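Local coordinates for DNA-binding protein reb1 (PDB 5EYB) that binds specific DNA sites in the enhancer and promoter of ribosomal RNA genes and acts in terminating transcription by RNA polymerase I, at residues 58-61 with 62-66; 325-328 with 329-333. All coordinates share one frame; numbering follows the deposited sequence.

Both interactions are local, each made between side chains about one helical turn apart on a single helix, so neither closes a long loop. From the N terminus, interaction 1 comes first, at the C-terminal end of helix 51-63 in the first Myb-associated domain, where the chain leaves the helix toward helix 69-79. Interaction 2 comes much later in the chain, on the C-terminal part of helix 320-333. The two follow in series and neither nest nor cross. The centres of interaction 1 and interaction 2 are about 50 Å apart, on opposite sides of the chain's centre. Interaction 1 faces helices 16-32 and 69-79; interaction 2 faces helices 228-238, 284-299 and 336-339.

Interaction 1: residues 58-61 with 62-66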
loop_
_atom_site.group_PDB
_atom_site.type_symbol
_atom_site.label_atom_id
_atom_site.label_comp_id
_atom_site.label_asym_id
_atom_site.label_seq_id
_atom_site.Cartn_x
_atom_site.Cartn_y
_atom_site.Cartn_z
ATOM N N LYS A 58 -25.336 3.847 -7.602
ATOM C CA LYS A 58 -25.322 5.283 -7.358
ATOM C C LYS A 58 -25.810 5.606 -5.948
ATOM O O LYS A 58 -25.275 6.497 -5.286
ATOM C CB LYS A 58 -26.181 6.010 -8.394
ATOM C CG LYS A 58 -25.391 6.891 -9.348
ATOM C CD LYS A 58 -26.296 7.568 -10.366
ATOM C CE LYS A 58 -26.897 6.559 -11.330
ATOM N NZ LYS A 58 -27.877 7.192 -12.253
ATOM N N LEU A 59 -26.823 4.871 -5.498
ATOM C CA LEU A 59 -27.347 5.017 -4.144
ATOM C C LEU A 59 -26.307 4.593 -3.113
ATOM O O LEU A 59 -26.074 5.297 -2.129
ATOM C CB LEU A 59 -28.633 4.199 -3.976
ATOM C CG LEU A 59 -29.283 4.119 -2.592
ATOM C CD1 LEU A 59 -30.787 4.132 -2.738
ATOM C CD2 LEU A 59 -28.848 2.864 -1.845
ATOM N N LEU A 60 -25.695 3.435 -3.348
ATOM C CA LEU A 60 -24.664 2.901 -2.461
ATOM C C LEU A 60 -23.516 3.883 -2.278
ATOM O O LEU A 60 -23.049 4.103 -1.159
ATOM C CB LEU A 60 -24.130 1.576 -3.006
ATOM C CG LEU A 60 -25.134 0.429 -3.085
ATOM C CD1 LEU A 60 -24.471 -0.810 -3.655
ATOM C CD2 LEU A 60 -25.727 0.145 -1.715
ATOM N N VAL A 61 -23.067 4.467 -3.385
ATOM C CA VAL A 61 -21.982 5.438 -3.359
ATOM C C VAL A 61 -22.340 6.606 -2.451
ATOM O O VAL A 61 -21.511 7.078 -1.672
ATOM C CB VAL A 61 -21.658 5.964 -4.770
ATOM C CG1 VAL A 61 -20.588 7.043 -4.703
ATOM C CG2 VAL A 61 -21.210 4.825 -5.670
ATOM N N GLN A 62 -23.586 7.054 -2.545
ATOM C CA GLN A 62 -24.068 8.147 -1.713
ATOM C C GLN A 62 -24.290 7.686 -0.276
ATOM O O GLN A 62 -24.022 8.425 0.672
ATOM C CB GLN A 62 -25.362 8.722 -2.287
ATOM C CG GLN A 62 -26.013 9.768 -1.406
ATOM C CD GLN A 62 -27.412 10.116 -1.857
ATOM O OE1 GLN A 62 -28.351 10.105 -1.063
ATOM N NE2 GLN A 62 -27.560 10.429 -3.139
ATOM N N GLU A 63 -24.776 6.458 -0.123
ATOM C CA GLU A 63 -25.106 5.924 1.194
ATOM C C GLU A 63 -23.876 5.431 1.952
ATOM O O GLU A 63 -23.914 5.275 3.170
ATOM C CB GLU A 63 -26.124 4.790 1.065
ATOM C CG GLU A 63 -27.517 5.244 0.654
ATOM C CD GLU A 63 -28.254 5.950 1.773
ATOM O OE1 GLU A 63 -28.047 7.170 1.952
ATOM O OE2 GLU A 63 -29.043 5.281 2.474
ATOM N N MET A 64 -22.786 5.187 1.235
ATOM C CA MET A 64 -21.549 4.748 1.873
ATOM C C MET A 64 -20.376 5.652 1.502
ATOM O O MET A 64 -19.450 5.220 0.817
ATOM C CB MET A 64 -21.244 3.298 1.494
ATOM C CG MET A 64 -22.225 2.295 2.081
ATOM S SD MET A 64 -21.845 0.585 1.653
ATOM C CE MET A 64 -22.535 0.483 0.011
ATOM N N PRO A 65 -20.402 6.908 1.982
ATOM C CA PRO A 65 -19.445 7.950 1.585
ATOM C C PRO A 65 -18.009 7.620 1.972
ATOM O O PRO A 65 -17.077 8.224 1.445
ATOM C CB PRO A 65 -19.930 9.190 2.348
ATOM C CG PRO A 65 -21.315 8.860 2.809
ATOM C CD PRO A 65 -21.317 7.388 3.028
ATOM N N SER A 66 -17.838 6.665 2.878
ATOM C CA SER A 66 -16.516 6.311 3.375
ATOM C C SER A 66 -15.711 5.536 2.337
ATOM O O SER A 66 -14.530 5.253 2.538
ATOM C CB SER A 66 -16.640 5.493 4.660
ATOM O OG SER A 66 -17.469 6.155 5.599
#
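Leu60 and Met64 make the apolar part of this helix end. Their side chains lie alongside one another and point the same way, and the Met64 methyl CE packs against both CB and CD2 of Leu60, the CE to CB distance being 3.6 Å. The thioether reaches back because its last torsion is bent (chi3 -81°) after an extended chi2, which brings the methyl back alongside the leucine. A second, more exposed pair sits on another side of the helix, where the aliphatic CG of Glu63 meets CD2 of Leu59 at 3.7 Å; the two side chains cross at a slant, and the carboxylate leads away from the contact.

Three backbone hydrogen bonds of the i to i+4 kind carry the final turn: Gln62 N to Lys58 O, at 3.3 Å, then Glu63 N to Leu59 O and Met64 N to Leu60 O. Met64 still donates into the helix although it is the first residue to leave helical phi/psi, and Pro65 follows as the chain turns off. Lys58, at the start of this turn, lies against a phosphate of the bound DNA.

Within the Myb-associated domain, Leu59, Leu60 and Glu63 touch Tyr21 of helix 16-32, and Leu60 also meets Leu22. Toward helix 69-79, Leu60 and Met64 share Ile72 and Val61 packs on Arg69.

Interaction 2: residues 325-328 with 329-333; sequences FQFI and NLKKM
The ring of Phe327 receives the aliphatic chain of Lys331 over one face. Lys331 CD stands 3.7 Å from the ring centroid and 21° off the ring normal, a CH-pi contact shifted toward the CZ and CE2 side of the ring; CZ is the nearest ring atom to CD, at 3.5 Å. With chi1 at -177° the ring of Phe327 sits beside its own carbonyl carbon and is turned toward the C-terminal end of the helix, and Lys331 CG and CD reach back over its face before the lysine chain bends at chi3 and chi4. The ring of Phe325 belongs one turn before Asn329; the amide of Asn329 lies over one face of it, displaced toward the rim, with the two planes inclined by 61°.

Among the remaining side chains, Gln326 and Leu330 pass each other at an angle, the glutamine amide nitrogen NE2 lying 3.9 Å from Leu330 CG. Gln326 bends at chi2, and its NE2 finds its polar partner in a hydrogen bond to OD1 of Asn287.

Four successive i to i+4 backbone hydrogen bonds run beneath these side chains, from the nitrogens of Asn329, Leu330, Lys331 and Lys332 to the carbonyl oxygens of Phe325, Gln326, Phe327 and Ile328. The Leu330 N to Gln326 O and Lys331 N to Phe327 O bonds both measure 3.0 Å.

The stretch is plain helix packing, its nearest atom about 12 Å from the bound DNA. Phe325 and Ile328 meet Leu235 of helix 228-238. Leu330 sits on Asn287 and Leu291 of helix 284-299, where Phe327 reaches Ile294, and the Phe327-Lys331 pair leans together on Tyr337 of helix 336-339.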
loop_
_atom_site.group_PDB
_atom_site.type_symbol
_atom_site.label_atom_id
_atom_site.label_comp_id
_atom_site.label_asym_id
_atom_site.label_seq_id
_atom_site.Cartn_x
_atom_site.Cartn_y
_atom_site.Cartn_z
ATOM N N PHE A 325 16.348 -1.392 -15.969
ATOM C CA PHE A 325 17.128 -2.338 -15.189
ATOM C C PHE A 325 18.210 -2.980 -16.046
ATOM O O PHE A 325 19.355 -3.114 -15.616
ATOM C CB PHE A 325 16.221 -3.411 -14.589
ATOM C CG PHE A 325 16.947 -4.417 -13.748
ATOM C CD1 PHE A 325 17.425 -4.078 -12.492
ATOM C CD2 PHE A 325 17.152 -5.705 -14.213
ATOM C CE1 PHE A 325 18.096 -5.007 -11.713
ATOM C CE2 PHE A 325 17.822 -6.639 -13.439
ATOM C CZ PHE A 325 18.294 -6.290 -12.188
ATOM N N GLN A 326 17.839 -3.362 -17.263
ATOM C CA GLN A 326 18.774 -4.007 -18.177
ATOM C C GLN A 326 19.866 -3.046 -18.631
ATOM O O GLN A 326 21.026 -3.432 -18.777
ATOM C CB GLN A 326 18.032 -4.570 -19.390
ATOM C CG GLN A 326 18.939 -5.263 -20.400
ATOM C CD GLN A 326 19.596 -6.514 -19.843
ATOM O OE1 GLN A 326 19.186 -7.042 -18.809
ATOM N NE2 GLN A 326 20.623 -6.998 -20.533
ATOM N N PHE A 327 19.487 -1.792 -18.851
ATOM C CA PHE A 327 20.441 -0.771 -19.262
ATOM C C PHE A 327 21.471 -0.503 -18.164
ATOM O O PHE A 327 22.650 -0.300 -18.454
ATOM C CB PHE A 327 19.709 0.520 -19.638
ATOM C CG PHE A 327 20.615 1.610 -20.137
ATOM C CD1 PHE A 327 21.581 1.345 -21.094
ATOM C CD2 PHE A 327 20.487 2.902 -19.661
ATOM C CE1 PHE A 327 22.409 2.347 -21.558
ATOM C CE2 PHE A 327 21.313 3.907 -20.122
ATOM C CZ PHE A 327 22.276 3.629 -21.072
ATOM N N ILE A 328 21.023 -0.508 -16.910
ATOM C CA ILE A 328 21.916 -0.305 -15.771
ATOM C C ILE A 328 22.999 -1.380 -15.736
ATOM O O ILE A 328 24.185 -1.078 -15.592
ATOM C CB ILE A 328 21.150 -0.319 -14.428
ATOM C CG1 ILE A 328 20.109 0.799 -14.380
ATOM C CG2 ILE A 328 22.115 -0.173 -13.261
ATOM C CD1 ILE A 328 20.705 2.165 -14.458
ATOM N N ASN A 329 22.585 -2.635 -15.882
ATOM C CA ASN A 329 23.517 -3.753 -15.828
ATOM C C ASN A 329 24.464 -3.778 -17.021
ATOM O O ASN A 329 25.607 -4.216 -16.905
ATOM C CB ASN A 329 22.755 -5.075 -15.739
ATOM C CG ASN A 329 21.953 -5.198 -14.460
ATOM O OD1 ASN A 329 21.708 -4.209 -13.769
ATOM N ND2 ASN A 329 21.539 -6.418 -14.135
ATOM N N LEU A 330 23.986 -3.304 -18.167
ATOM C CA LEU A 330 24.821 -3.233 -19.357
ATOM C C LEU A 330 25.904 -2.174 -19.202
ATOM O O LEU A 330 27.051 -2.397 -19.585
ATOM C CB LEU A 330 23.974 -2.947 -20.598
ATOM C CG LEU A 330 23.151 -4.124 -21.118
ATOM C CD1 LEU A 330 22.315 -3.700 -22.310
ATOM C CD2 LEU A 330 24.057 -5.292 -21.482
ATOM N N LYS A 331 25.539 -1.025 -18.638
ATOM C CA LYS A 331 26.506 0.037 -18.368
ATOM C C LYS A 331 27.595 -0.451 -17.416
ATOM O O LYS A 331 28.761 -0.075 -17.539
ATOM C CB LYS A 331 25.809 1.271 -17.784
ATOM C CG LYS A 331 25.132 2.165 -18.811
ATOM C CD LYS A 331 24.204 3.179 -18.149
ATOM C CE LYS A 331 24.943 4.076 -17.170
ATOM N NZ LYS A 331 25.949 4.938 -17.844
ATOM N N LYS A 332 27.202 -1.303 -16.475
ATOM C CA LYS A 332 28.116 -1.811 -15.460
ATOM C C LYS A 332 29.040 -2.911 -15.994
ATOM O O LYS A 332 30.186 -3.034 -15.557
ATOM C CB LYS A 332 27.318 -2.331 -14.259
ATOM C CG LYS A 332 28.167 -2.815 -13.090
ATOM C CD LYS A 332 27.301 -3.410 -11.985
ATOM C CE LYS A 332 28.151 -3.972 -10.853
ATOM N NZ LYS A 332 27.320 -4.587 -9.779
ATOM N N MET A 333 28.547 -3.702 -16.944
ATOM C CA MET A 333 29.291 -4.867 -17.421
ATOM C C MET A 333 30.062 -4.620 -18.717
ATOM O O MET A 333 31.148 -5.171 -18.906
ATOM C CB MET A 333 28.347 -6.057 -17.609
ATOM C CG MET A 333 27.684 -6.524 -16.323
ATOM S SD MET A 333 28.856 -6.730 -14.965
ATOM C CE MET A 333 27.742 -7.096 -13.610
#